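Local coordinates for protein NAD(P)-dependent oxidoreductase (Pseudomonas putida, PDB 7A3W) that probably reduces imines with NADPH as hydride donor, serving as an imine reductase in reductive amination and in conjugate reduction of enimine-type substrates, at residues Val97-Gly102 / Thr138-Ser143; Asp147-His152 / Gly161-Leu166; Ser65-Ile70 / Glu153-Val158; Lys112-Asp115 / Leu120-Asp123. All blocks are in the same frame, centred on the assembly; numbering follows the deposited sequence. Where two conformers were deposited one is given.

Interaction 1 (Val97-Gly102 / Thr138-Ser143); sequences VNMSTG and TTILYS. With NDP (NADPH dihydro-nicotinamide-adenine-dinucleotide phosphate), chain F.
Val97 and Met99 lie across from Tyr142 and Ile140, with the two backbones running in opposite senses and no hydrogen bond joining them. The CA atoms of Val97 and Tyr142 are 8.5 Å apart, too far for neighbouring strands, because strand 120-126 lies between strands 95-98 and 140-144 in the sheet. Side chains bridge that gap on one side of it. Val97 CG1 meets the Tyr142 ring at its edge, near the ring plane, 3.9 Å from CE1. Met99, its chain extended beyond CG (chi2 -178°), sends its methyl past the same ring obliquely, with CE 3.8 Å from Tyr142 OH and against Ile140 CD1. A long, flexible thioether suits this buried span. Ile140 CG2 rests on one face of the Tyr142 ring, 3.4 Å above its plane and offset toward the rim. A serine in place of Tyr142 would probably open a gap on this side of the sheet, over strand 120-126, and leave Val97 CG1 and Met99 CE without their shared partner.

Here the chain of the Rossmann-type domain passes from strand 95-98 into the loop that holds the cofactor. Asn98 OD1 accepts from Ser100 N (3.2 Å, N-H...O angle 156°) in an Asx turn. Thr101 N donates to O3D of NADPH at 2.9 Å, while Thr101 OG1 shares a 2.7 Å hydrogen bond with O2D, so amide and hydroxyl grip the nicotinamide-side ribose.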
loop_
_atom_site.group_PDB
_atom_site.type_symbol
_atom_site.label_atom_id
_atom_site.label_comp_id
_atom_site.label_asym_id
_atom_site.label_seq_id
_atom_site.Cartn_x
_atom_site.Cartn_y
_atom_site.Cartn_z
ATOM N N VAL B 97 -18.402 20.478 -12.562
ATOM C CA VAL B 97 -17.286 19.656 -12.028
ATOM C C VAL B 97 -17.901 18.393 -11.445
ATOM O O VAL B 97 -18.554 18.469 -10.423
ATOM C CB VAL B 97 -16.450 20.392 -10.978
ATOM C CG1 VAL B 97 -15.272 19.541 -10.540
ATOM C CG2 VAL B 97 -15.953 21.724 -11.512
ATOM N N ASN B 98 -17.679 17.269 -12.116
ATOM C CA ASN B 98 -18.287 15.981 -11.740
ATOM C C ASN B 98 -17.293 15.182 -10.895
ATOM O O ASN B 98 -16.353 14.594 -11.474
ATOM C CB ASN B 98 -18.679 15.284 -13.029
ATOM C CG ASN B 98 -19.403 13.990 -12.797
ATOM O OD1 ASN B 98 -19.583 13.567 -11.654
ATOM N ND2 ASN B 98 -19.739 13.339 -13.909
ATOM N N MET B 99 -17.485 15.149 -9.566
ATOM C CA MET B 99 -16.631 14.416 -8.604
ATOM C C MET B 99 -17.209 13.044 -8.237
ATOM O O MET B 99 -16.697 12.401 -7.280
ATOM C CB MET B 99 -16.456 15.261 -7.338
ATOM C CG MET B 99 -15.696 16.513 -7.625
ATOM S SD MET B 99 -15.487 17.419 -6.106
ATOM C CE MET B 99 -14.647 18.878 -6.729
ATOM N N SER B 100 -18.170 12.560 -9.018
ATOM C CA SER B 100 -18.822 11.243 -8.823
ATOM C C SER B 100 -17.997 10.168 -9.545
ATOM O O SER B 100 -17.480 10.438 -10.628
ATOM C CB SER B 100 -20.254 11.298 -9.286
ATOM O OG SER B 100 -20.656 10.069 -9.869
ATOM N N THR B 101 -17.838 9.001 -8.926
ATOM C CA THR B 101 -17.190 7.815 -9.530
ATOM C C THR B 101 -18.026 7.325 -10.710
ATOM O O THR B 101 -19.248 7.297 -10.603
ATOM C CB THR B 101 -17.031 6.683 -8.513
ATOM O OG1 THR B 101 -16.199 7.169 -7.456
ATOM C CG2 THR B 101 -16.437 5.435 -9.133
ATOM N N GLY B 102 -17.362 6.976 -11.814
ATOM C CA GLY B 102 -18.054 6.548 -13.041
ATOM C C GLY B 102 -17.083 6.123 -14.098
ATOM O O GLY B 102 -15.879 6.257 -13.902
ATOM N N THR B 138 -4.524 17.722 0.795
ATOM C CA THR B 138 -5.579 16.864 0.192
ATOM C C THR B 138 -5.589 17.051 -1.323
ATOM O O THR B 138 -5.443 18.174 -1.805
ATOM C CB THR B 138 -6.932 17.156 0.828
ATOM O OG1 THR B 138 -6.816 16.798 2.203
ATOM C CG2 THR B 138 -8.070 16.392 0.182
ATOM N N THR B 139 -5.774 15.960 -2.055
ATOM C CA THR B 139 -5.765 15.982 -3.527
ATOM C C THR B 139 -7.146 15.632 -4.069
ATOM O O THR B 139 -7.745 14.592 -3.669
ATOM C CB THR B 139 -4.719 15.030 -4.109
ATOM O OG1 THR B 139 -3.436 15.521 -3.717
ATOM C CG2 THR B 139 -4.803 14.926 -5.616
ATOM N N ILE B 140 -7.584 16.484 -4.988
ATOM C CA ILE B 140 -8.615 16.137 -5.995
ATOM C C ILE B 140 -7.935 16.202 -7.363
ATOM O O ILE B 140 -7.135 17.130 -7.627
ATOM C CB ILE B 140 -9.836 17.070 -5.869
ATOM C CG1 ILE B 140 -10.437 16.939 -4.473
ATOM C CG2 ILE B 140 -10.859 16.781 -6.967
ATOM C CD1 ILE B 140 -11.556 17.930 -4.157
ATOM N N LEU B 141 -8.216 15.194 -8.170
ATOM C CA LEU B 141 -7.752 15.107 -9.564
ATOM C C LEU B 141 -8.775 15.819 -10.442
ATOM O O LEU B 141 -9.978 15.633 -10.185
ATOM C CB LEU B 141 -7.698 13.623 -9.937
ATOM C CG LEU B 141 -6.772 12.737 -9.102
ATOM C CD1 LEU B 141 -6.749 11.343 -9.714
ATOM C CD2 LEU B 141 -5.362 13.327 -9.008
ATOM N N TYR B 142 -8.311 16.528 -11.472
ATOM C CA TYR B 142 -9.195 17.213 -12.441
ATOM C C TYR B 142 -8.682 16.981 -13.857
ATOM O O TYR B 142 -7.435 16.947 -14.062
ATOM C CB TYR B 142 -9.244 18.714 -12.180
ATOM C CG TYR B 142 -9.733 19.116 -10.816
ATOM C CD1 TYR B 142 -11.083 19.282 -10.555
ATOM C CD2 TYR B 142 -8.840 19.349 -9.785
ATOM C CE1 TYR B 142 -11.530 19.668 -9.306
ATOM C CE2 TYR B 142 -9.270 19.766 -8.535
ATOM C CZ TYR B 142 -10.627 19.911 -8.288
ATOM O OH TYR B 142 -11.078 20.255 -7.052
ATOM N N SER B 143 -9.615 16.898 -14.796
ATOM C CA SER B 143 -9.314 16.911 -16.243
ATOM C C SER B 143 -10.480 17.534 -16.999
ATOM O O SER B 143 -11.626 17.458 -16.531
ATOM C CB SER B 143 -8.960 15.543 -16.769
ATOM O OG SER B 143 -10.122 14.723 -16.890
HETATM P PA NDP F . -23.426 8.387 -0.309
HETATM O O1A NDP F . -23.250 8.961 1.067
HETATM O O2A NDP F . -24.052 7.030 -0.535
HETATM O O5B NDP F . -24.263 9.468 -1.142
HETATM C C5B NDP F . -24.804 9.129 -2.432
HETATM C C4B NDP F . -25.452 10.376 -2.971
HETATM O O4B NDP F . -25.998 10.106 -4.296
HETATM C C3B NDP F . -26.616 10.930 -2.140
HETATM O O3B NDP F . -26.648 12.327 -2.317
HETATM C C2B NDP F . -27.794 10.232 -2.800
HETATM O O2B NDP F . -29.082 10.842 -2.649
HETATM C C1B NDP F . -27.374 10.409 -4.252
HETATM N N9A NDP F . -28.092 9.539 -5.162
HETATM C C8A NDP F . -28.107 8.171 -5.223
HETATM N N7A NDP F . -28.882 7.712 -6.176
HETATM C C5A NDP F . -29.366 8.851 -6.804
HETATM C C6A NDP F . -30.238 9.048 -7.890
HETATM N N6A NDP F . -30.782 8.055 -8.604
HETATM N N1A NDP F . -30.514 10.320 -8.242
HETATM C C2A NDP F . -29.973 11.326 -7.539
HETATM N N3A NDP F . -29.161 11.269 -6.492
HETATM C C4A NDP F . -28.894 9.987 -6.174
HETATM O O3 NDP F . -22.080 8.411 -1.164
HETATM P PN NDP F . -20.775 9.321 -0.894
HETATM O O1N NDP F . -19.951 8.543 0.062
HETATM O O2N NDP F . -21.179 10.712 -0.505
HETATM O O5D NDP F . -20.070 9.239 -2.313
HETATM C C5D NDP F . -20.436 10.073 -3.433
HETATM C C4D NDP F . -19.422 9.869 -4.528
HETATM O O4D NDP F . -18.114 10.327 -4.087
HETATM C C3D NDP F . -19.232 8.417 -5.004
HETATM O O3D NDP F . -19.200 8.386 -6.424
HETATM C C2D NDP F . -17.939 8.007 -4.325
HETATM O O2D NDP F . -17.295 6.952 -5.027
HETATM C C1D NDP F . -17.159 9.323 -4.282
HETATM N N1N NDP F . -16.179 9.412 -3.156
HETATM C C2N NDP F . -16.545 9.271 -1.835
HETATM C C3N NDP F . -15.605 9.185 -0.827
HETATM C C7N NDP F . -15.965 9.026 0.612
HETATM O O7N NDP F . -15.048 8.830 1.409
HETATM N N7N NDP F . -17.216 9.135 1.028
HETATM C C4N NDP F . -14.173 9.332 -1.167
HETATM C C5N NDP F . -13.898 9.505 -2.571
HETATM C C6N NDP F . -14.857 9.650 -3.461
HETATM P P2B NDP F . -29.906 10.450 -1.314
HETATM O O1X NDP F . -29.855 8.924 -1.262
HETATM O O2X NDP F . -29.311 11.188 -0.135
HETATM O O3X NDP F . -31.264 10.982 -1.718
#

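Interaction 2 (Asp147-His152 / Gly161-Leu166); sequences DAYHAH and GNPKFL
Tyr149 swings CG to the side opposite its own backbone N (chi1 174°) and Phe165 does the same, which carries both rings into the space between helix 146-157 and strand 164-165. These are the last two elements of a beta-alpha-beta unit that begins with strand 140-144, and the rings pin the helix to the strand. The Tyr149 and Phe165 planes are nearly parallel, at 17°, but slid apart so that they barely overlap, their centroids 5.1 Å apart; the closest carbons are Tyr149 CD2 and Phe165 CD1 at 3.7 Å. His150 completes an aromatic cluster by turning its edge to a face of Phe165, planes at 61°, while Tyr149 CD2 sits over the centre of the imidazole. Flat, broad side chains suit this join between helix and strand. Were Tyr149 an alanine, Phe165 would probably lose its near-parallel neighbour, keeping the edge of His150, and a gap would open beside Pro163. The Tyr149 ring also meets that of Tyr142 on strand 140-144. At its far end the Tyr149 side chain crosses Pro163 at about a right angle, with OH 3.4 Å from Pro163 CB.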
loop_
_atom_site.group_PDB
_atom_site.type_symbol
_atom_site.label_atom_id
_atom_site.label_comp_id
_atom_site.label_asym_id
_atom_site.label_seq_id
_atom_site.Cartn_x
_atom_site.Cartn_y
_atom_site.Cartn_z
ATOM N N ASP B 147 -9.475 26.339 -19.303
ATOM C CA ASP B 147 -9.859 27.749 -19.007
ATOM C C ASP B 147 -10.832 27.739 -17.818
ATOM O O ASP B 147 -10.665 28.548 -16.875
ATOM C CB ASP B 147 -10.433 28.445 -20.247
ATOM C CG ASP B 147 -9.388 28.747 -21.326
ATOM O OD1 ASP B 147 -8.176 28.602 -21.050
ATOM O OD2 ASP B 147 -9.785 29.118 -22.443
ATOM N N ALA B 148 -11.799 26.820 -17.856
ATOM C CA ALA B 148 -12.866 26.666 -16.847
ATOM C C ALA B 148 -12.254 26.232 -15.510
ATOM O O ALA B 148 -12.505 26.877 -14.478
ATOM C CB ALA B 148 -13.889 25.665 -17.341
ATOM N N TYR B 149 -11.404 25.211 -15.522
ATOM C CA TYR B 149 -10.719 24.761 -14.285
ATOM C C TYR B 149 -9.940 25.929 -13.676
ATOM O O TYR B 149 -10.106 26.251 -12.486
ATOM C CB TYR B 149 -9.792 23.575 -14.530
ATOM C CG TYR B 149 -9.013 23.263 -13.280
ATOM C CD1 TYR B 149 -9.650 22.672 -12.194
ATOM C CD2 TYR B 149 -7.678 23.627 -13.152
ATOM C CE1 TYR B 149 -8.984 22.456 -10.993
ATOM C CE2 TYR B 149 -6.986 23.363 -11.980
ATOM C CZ TYR B 149 -7.641 22.803 -10.894
ATOM O OH TYR B 149 -6.969 22.550 -9.738
ATOM N N HIS B 150 -9.088 26.560 -14.466
ATOM C CA HIS B 150 -8.217 27.641 -13.938
ATOM C C HIS B 150 -9.077 28.796 -13.420
ATOM O O HIS B 150 -8.724 29.362 -12.366
ATOM C CB HIS B 150 -7.112 28.000 -14.944
ATOM C CG HIS B 150 -6.113 26.901 -15.085
ATOM N ND1 HIS B 150 -5.130 26.666 -14.153
ATOM C CD2 HIS B 150 -5.976 25.930 -16.017
ATOM C CE1 HIS B 150 -4.418 25.614 -14.520
ATOM N NE2 HIS B 150 -4.920 25.138 -15.656
ATOM N N ALA B 151 -10.174 29.134 -14.094
ATOM C CA ALA B 151 -11.118 30.183 -13.629
ATOM C C ALA B 151 -11.627 29.845 -12.212
ATOM O O ALA B 151 -11.743 30.761 -11.357
ATOM C CB ALA B 151 -12.224 30.354 -14.624
ATOM N N HIS B 152 -11.895 28.567 -11.920
ATOM C CA HIS B 152 -12.475 28.133 -10.618
ATOM C C HIS B 152 -11.429 27.513 -9.687
ATOM O O HIS B 152 -11.812 27.022 -8.624
ATOM C CB HIS B 152 -13.669 27.216 -10.898
ATOM C CG HIS B 152 -14.764 27.935 -11.592
ATOM N ND1 HIS B 152 -15.538 28.875 -10.943
ATOM C CD2 HIS B 152 -15.202 27.888 -12.871
ATOM C CE1 HIS B 152 -16.413 29.361 -11.804
ATOM N NE2 HIS B 152 -16.238 28.762 -12.982
ATOM N N GLY B 161 -6.217 21.466 -0.937
ATOM C CA GLY B 161 -5.078 22.394 -1.108
ATOM C C GLY B 161 -4.051 21.868 -2.091
ATOM O O GLY B 161 -3.164 22.652 -2.473
ATOM N N ASN B 162 -4.148 20.594 -2.516
ATOM C CA ASN B 162 -3.106 19.931 -3.346
ATOM C C ASN B 162 -3.755 19.306 -4.578
ATOM O O ASN B 162 -3.592 18.111 -4.852
ATOM C CB ASN B 162 -2.301 18.928 -2.511
ATOM C CG ASN B 162 -1.083 18.354 -3.206
ATOM O OD1 ASN B 162 -0.551 18.958 -4.132
ATOM N ND2 ASN B 162 -0.654 17.169 -2.782
ATOM N N PRO B 163 -4.491 20.099 -5.382
ATOM C CA PRO B 163 -5.172 19.560 -6.558
ATOM C C PRO B 163 -4.158 19.245 -7.661
ATOM O O PRO B 163 -3.062 19.822 -7.675
ATOM C CB PRO B 163 -6.061 20.723 -6.975
ATOM C CG PRO B 163 -5.218 21.939 -6.628
ATOM C CD PRO B 163 -4.650 21.568 -5.276
ATOM N N LYS B 164 -4.525 18.339 -8.552
ATOM C CA LYS B 164 -3.706 17.998 -9.736
ATOM C C LYS B 164 -4.578 18.145 -10.980
ATOM O O LYS B 164 -5.601 17.460 -11.089
ATOM C CB LYS B 164 -3.160 16.568 -9.644
ATOM C CG LYS B 164 -2.428 16.224 -8.350
ATOM C CD LYS B 164 -1.084 16.911 -8.144
ATOM C CE LYS B 164 -0.596 16.818 -6.708
ATOM N NZ LYS B 164 0.585 17.688 -6.490
ATOM N N PHE B 165 -4.193 19.013 -11.898
ATOM C CA PHE B 165 -4.854 19.104 -13.219
ATOM C C PHE B 165 -4.108 18.165 -14.164
ATOM O O PHE B 165 -2.944 18.437 -14.459
ATOM C CB PHE B 165 -4.938 20.548 -13.694
ATOM C CG PHE B 165 -5.660 20.674 -15.009
ATOM C CD1 PHE B 165 -7.039 20.569 -15.076
ATOM C CD2 PHE B 165 -4.954 20.856 -16.183
ATOM C CE1 PHE B 165 -7.708 20.670 -16.289
ATOM C CE2 PHE B 165 -5.620 20.958 -17.396
ATOM C CZ PHE B 165 -6.992 20.867 -17.446
ATOM N N LEU B 166 -4.758 17.089 -14.609
ATOM C CA LEU B 166 -4.138 15.976 -15.385
ATOM C C LEU B 166 -4.189 16.235 -16.892
ATOM O O LEU B 166 -3.595 15.418 -17.633
ATOM C CB LEU B 166 -4.873 14.670 -15.081
ATOM C CG LEU B 166 -4.813 14.227 -13.614
ATOM C CD1 LEU B 166 -5.521 12.890 -13.437
ATOM C CD2 LEU B 166 -3.384 14.149 -13.119
#

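Interaction 3 (Ser65-Ile70 / Glu153-Val158); sequences SNLIII and ESTLKV
Leu67 and Thr155 meet tip to tip, methyl against methyl. Leu67 CD2 and Thr155 CG2 are 3.4 Å apart, tighter than usual van der Waals contact, so this is a closely fitted spot. Thr155 reaches it through its methyl branch: with OG1 beside the backbone N (chi1 -60°), CG2 lies anti to that nitrogen and faces the strand, carbon against carbon. Alongside, Ile69 CD1 and Leu156 CD2 slide past each other in opposite directions at 4.2 Å, and Leu67 CD2 touches the same Leu156 methyl more loosely. The four residues are buried and meet through carbon alone, as suits leucine and isoleucine, with the threonine offering its methyl.

Alternation along strand 67-70 sets up this surface. Leu67 and Ile69 point toward the helix, whereas Ile68 and Ile70 pack against Ile96 of the neighbouring strand. Backbone hydrogen bonds fix the strand on both flanks, to Ser12 of strand 10-14 and to Thr95 and Val97 of strand 95-98. Around the contact, Val11 lies against both Ile69 and Thr155, and Leu23 and Leu27 of helix 18-29 continue the apolar core beside Ile69, whose side chain is about 10 Å from the bound NADPH.

The axes of strand 67-70 and helix 153-157 pass 11.0 Å apart at an angle of 41°. With the strand next to strand 10-14 at the centre of the sheet and the helix lying as a layer over it, this is the alpha/beta layering of a Rossmann fold.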
loop_
_atom_site.group_PDB
_atom_site.type_symbol
_atom_site.label_atom_id
_atom_site.label_comp_id
_atom_site.label_asym_id
_atom_site.label_seq_id
_atom_site.Cartn_x
_atom_site.Cartn_y
_atom_site.Cartn_z
ATOM N N SER B 65 -25.766 29.205 -9.809
ATOM C CA SER B 65 -24.293 29.382 -9.696
ATOM C C SER B 65 -23.613 29.219 -11.057
ATOM O O SER B 65 -24.163 28.516 -11.931
ATOM C CB SER B 65 -23.715 28.407 -8.679
ATOM O OG SER B 65 -24.435 28.460 -7.468
ATOM N N ASN B 66 -22.399 29.765 -11.183
ATOM C CA ASN B 66 -21.546 29.512 -12.379
ATOM C C ASN B 66 -20.551 28.369 -12.084
ATOM O O ASN B 66 -19.831 28.003 -13.008
ATOM C CB ASN B 66 -20.834 30.784 -12.856
ATOM C CG ASN B 66 -19.655 31.178 -11.991
ATOM O OD1 ASN B 66 -19.447 30.628 -10.910
ATOM N ND2 ASN B 66 -18.843 32.108 -12.476
ATOM N N LEU B 67 -20.519 27.812 -10.866
ATOM C CA LEU B 67 -19.714 26.602 -10.544
ATOM C C LEU B 67 -20.619 25.549 -9.891
ATOM O O LEU B 67 -21.170 25.807 -8.822
ATOM C CB LEU B 67 -18.558 26.966 -9.609
ATOM C CG LEU B 67 -17.701 25.787 -9.150
ATOM C CD1 LEU B 67 -17.106 25.054 -10.332
ATOM C CD2 LEU B 67 -16.620 26.254 -8.186
ATOM N N ILE B 68 -20.803 24.431 -10.572
ATOM C CA ILE B 68 -21.759 23.363 -10.195
ATOM C C ILE B 68 -20.956 22.091 -9.909
ATOM O O ILE B 68 -20.441 21.464 -10.864
ATOM C CB ILE B 68 -22.771 23.107 -11.318
ATOM C CG1 ILE B 68 -23.373 24.368 -11.950
ATOM C CG2 ILE B 68 -23.818 22.124 -10.809
ATOM C CD1 ILE B 68 -23.984 25.359 -10.975
ATOM N N ILE B 69 -20.904 21.677 -8.649
ATOM C CA ILE B 69 -20.104 20.497 -8.204
ATOM C C ILE B 69 -21.064 19.326 -8.022
ATOM O O ILE B 69 -22.052 19.484 -7.309
ATOM C CB ILE B 69 -19.325 20.811 -6.924
ATOM C CG1 ILE B 69 -18.298 21.917 -7.175
ATOM C CG2 ILE B 69 -18.697 19.546 -6.368
ATOM C CD1 ILE B 69 -17.805 22.561 -5.907
ATOM N N ILE B 70 -20.784 18.209 -8.670
ATOM C CA ILE B 70 -21.658 17.001 -8.626
ATOM C C ILE B 70 -20.967 15.970 -7.743
ATOM O O ILE B 70 -19.780 15.697 -7.963
ATOM C CB ILE B 70 -21.878 16.426 -10.025
ATOM C CG1 ILE B 70 -22.221 17.486 -11.065
ATOM C CG2 ILE B 70 -22.932 15.309 -9.966
ATOM C CD1 ILE B 70 -23.444 18.307 -10.737
ATOM N N GLU B 153 -10.147 27.540 -10.057
ATOM C CA GLU B 153 -9.084 26.802 -9.328
ATOM C C GLU B 153 -9.066 27.252 -7.864
ATOM O O GLU B 153 -8.965 26.375 -7.001
ATOM C CB GLU B 153 -7.732 27.004 -10.011
ATOM C CG GLU B 153 -6.567 26.337 -9.311
ATOM C CD GLU B 153 -5.253 26.514 -10.046
ATOM O OE1 GLU B 153 -4.385 25.639 -9.899
ATOM O OE2 GLU B 153 -5.121 27.504 -10.787
ATOM N N SER B 154 -9.116 28.557 -7.595
ATOM C CA SER B 154 -9.049 29.075 -6.202
ATOM C C SER B 154 -10.264 28.609 -5.402
ATOM O O SER B 154 -10.105 28.211 -4.247
ATOM C CB SER B 154 -8.956 30.555 -6.158
ATOM O OG SER B 154 -7.725 30.925 -6.707
ATOM N N THR B 155 -11.440 28.666 -5.991
ATOM C CA THR B 155 -12.663 28.167 -5.320
ATOM C C THR B 155 -12.475 26.690 -4.993
ATOM O O THR B 155 -12.722 26.329 -3.845
ATOM C CB THR B 155 -13.905 28.385 -6.178
ATOM O OG1 THR B 155 -13.949 29.799 -6.349
ATOM C CG2 THR B 155 -15.175 27.886 -5.521
ATOM N N LEU B 156 -12.078 25.863 -5.969
ATOM C CA LEU B 156 -11.985 24.403 -5.750
ATOM C C LEU B 156 -10.885 24.081 -4.736
ATOM O O LEU B 156 -11.013 23.092 -4.003
ATOM C CB LEU B 156 -11.753 23.724 -7.088
ATOM C CG LEU B 156 -12.921 23.821 -8.049
ATOM C CD1 LEU B 156 -12.463 23.556 -9.477
ATOM C CD2 LEU B 156 -14.000 22.807 -7.637
ATOM N N LYS B 157 -9.887 24.948 -4.594
ATOM C CA LYS B 157 -8.797 24.785 -3.600
ATOM C C LYS B 157 -9.318 24.845 -2.158
ATOM O O LYS B 157 -8.649 24.311 -1.292
ATOM C CB LYS B 157 -7.676 25.810 -3.819
ATOM C CG LYS B 157 -6.519 25.278 -4.665
ATOM C CD LYS B 157 -5.237 26.107 -4.572
ATOM N N VAL B 158 -10.503 25.383 -1.919
ATOM C CA VAL B 158 -11.123 25.412 -0.567
ATOM C C VAL B 158 -11.383 23.951 -0.143
ATOM O O VAL B 158 -11.373 23.636 1.058
ATOM C CB VAL B 158 -12.414 26.255 -0.635
ATOM C CG1 VAL B 158 -13.312 26.029 0.566
ATOM C CG2 VAL B 158 -12.097 27.734 -0.862
#

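Interaction 4 (Lys112-Asp115 / Leu120-Asp123); sequences KRVD and LYVD
Val114 and Tyr121 cross at about a right angle, the short branched side chain of the helix coming up against the long aromatic one of the strand. The two Val114 methyls divide the work. CG1, opposite the backbone N (chi1 168°), settles on the strand backbone, 3.8 Å from Leu120 N, and also lies 4.1 Å from Tyr121 CB. CG2 approaches the ring obliquely, 4.1 Å from Tyr121 CD1. A valine fits here because the CA atoms of Val114 and Tyr121 are only 6.6 Å apart, leaving little depth for a side chain on the helix. Leu120 points its own side chain away from the helix, so its part in the contact is played mainly by backbone atoms.

Helix 104-116 and strand 120-126 are the second and third elements of a beta-alpha-beta unit started by strand 95-98, and a short turn brings the chain from one to the other. On the helix Val107, Ile110 and Ala111 also touch Tyr121, so its ring is embedded in an apolar layer between helix and sheet.

The phenol end has polar company. Asn98 ND2 is hydrogen-bonded to Tyr121 OH, and the hydroxyl in turn makes a weak bond to Asp123 OD1 at 2.6 Å. Tyrosine suits the place because its ring carbons pack on the helix while its hydroxyl reaches Asn98 and Asp123. Asp123 OD1 also forms a salt bridge with Lys75 NZ.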
loop_
_atom_site.group_PDB
_atom_site.type_symbol
_atom_site.label_atom_id
_atom_site.label_comp_id
_atom_site.label_asym_id
_atom_site.label_seq_id
_atom_site.Cartn_x
_atom_site.Cartn_y
_atom_site.Cartn_z
ATOM N N LYS B 112 -20.675 15.546 -23.576
ATOM C CA LYS B 112 -21.458 15.833 -24.792
ATOM C C LYS B 112 -22.716 16.613 -24.389
ATOM O O LYS B 112 -22.917 17.720 -24.921
ATOM C CB LYS B 112 -21.775 14.509 -25.500
ATOM C CG LYS B 112 -22.490 14.613 -26.829
ATOM C CD LYS B 112 -23.298 13.364 -27.188
ATOM N N ARG B 113 -23.506 16.076 -23.450
ATOM C CA ARG B 113 -24.751 16.723 -22.963
ATOM C C ARG B 113 -24.429 18.122 -22.404
ATOM O O ARG B 113 -25.152 19.037 -22.772
ATOM C CB ARG B 113 -25.456 15.842 -21.922
ATOM C CG ARG B 113 -26.073 14.577 -22.497
ATOM C CD ARG B 113 -27.325 14.150 -21.713
ATOM N NE ARG B 113 -28.476 13.948 -22.581
ATOM C CZ ARG B 113 -29.225 14.927 -23.104
ATOM N NH1 ARG B 113 -28.971 16.201 -22.837
ATOM N NH2 ARG B 113 -30.240 14.618 -23.895
ATOM N N VAL B 114 -23.372 18.287 -21.604
ATOM C CA VAL B 114 -23.039 19.611 -21.002
ATOM C C VAL B 114 -22.713 20.577 -22.146
ATOM O O VAL B 114 -23.211 21.736 -22.133
ATOM C CB VAL B 114 -21.923 19.533 -19.943
ATOM C CG1 VAL B 114 -21.388 20.910 -19.557
ATOM C CG2 VAL B 114 -22.383 18.770 -18.706
ATOM N N ASP B 115 -21.969 20.100 -23.133
ATOM C CA ASP B 115 -21.599 20.914 -24.316
ATOM C C ASP B 115 -22.860 21.355 -25.071
ATOM O O ASP B 115 -22.934 22.542 -25.453
ATOM C CB ASP B 115 -20.638 20.183 -25.244
ATOM C CG ASP B 115 -20.030 21.174 -26.204
ATOM O OD1 ASP B 115 -19.431 22.184 -25.725
ATOM O OD2 ASP B 115 -20.217 20.971 -27.405
ATOM N N LEU B 120 -19.512 24.263 -19.601
ATOM C CA LEU B 120 -18.082 23.880 -19.581
ATOM C C LEU B 120 -17.963 22.706 -18.616
ATOM O O LEU B 120 -18.619 22.762 -17.559
ATOM C CB LEU B 120 -17.245 25.046 -19.055
ATOM C CG LEU B 120 -16.818 26.159 -20.012
ATOM C CD1 LEU B 120 -17.586 26.179 -21.308
ATOM C CD2 LEU B 120 -16.911 27.496 -19.301
ATOM N N TYR B 121 -17.151 21.702 -18.935
ATOM C CA TYR B 121 -17.109 20.428 -18.183
ATOM C C TYR B 121 -15.696 20.111 -17.712
ATOM O O TYR B 121 -14.709 20.123 -18.510
ATOM C CB TYR B 121 -17.632 19.278 -19.039
ATOM C CG TYR B 121 -17.742 17.995 -18.267
ATOM C CD1 TYR B 121 -18.647 17.856 -17.228
ATOM C CD2 TYR B 121 -16.877 16.942 -18.508
ATOM C CE1 TYR B 121 -18.734 16.680 -16.493
ATOM C CE2 TYR B 121 -16.937 15.767 -17.774
ATOM C CZ TYR B 121 -17.876 15.627 -16.775
ATOM O OH TYR B 121 -17.932 14.440 -16.094
ATOM N N VAL B 122 -15.599 19.796 -16.420
ATOM C CA VAL B 122 -14.369 19.299 -15.768
ATOM C C VAL B 122 -14.754 18.014 -15.038
ATOM O O VAL B 122 -15.700 18.043 -14.251
ATOM C CB VAL B 122 -13.779 20.362 -14.826
ATOM C CG1 VAL B 122 -12.493 19.885 -14.191
ATOM C CG2 VAL B 122 -13.559 21.660 -15.571
ATOM N N ASP B 123 -14.030 16.933 -15.312
ATOM C CA ASP B 123 -14.210 15.654 -14.592
ATOM C C ASP B 123 -13.213 15.629 -13.435
ATOM O O ASP B 123 -12.139 16.260 -13.540
ATOM C CB ASP B 123 -14.079 14.474 -15.547
ATOM C CG ASP B 123 -14.789 13.271 -14.956
ATOM O OD1 ASP B 123 -16.001 13.395 -14.771
ATOM O OD2 ASP B 123 -14.116 12.264 -14.645
#

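All four contacts belong to the N-terminal, Rossmann-type domain and reach one sheet. Interactions 2 and 3 share helix 146-157, their centres about 9 Å apart; along the chain their segments alternate. The centre of interaction 1 is about 10 Å from that of interaction 2 and about 12 Å from that of interaction 3; Tyr142 touches both, and Val97 also joins the strand of interaction 3. Interaction 4 is nested within the loop closed by interaction 1, itself nested within that of interaction 3. Its strand 120-126 neighbours both strands of interaction 1. Helices and sheet are thus tied into the same domain as the cofactor-ribose loop, which follows strand 95-98 directly.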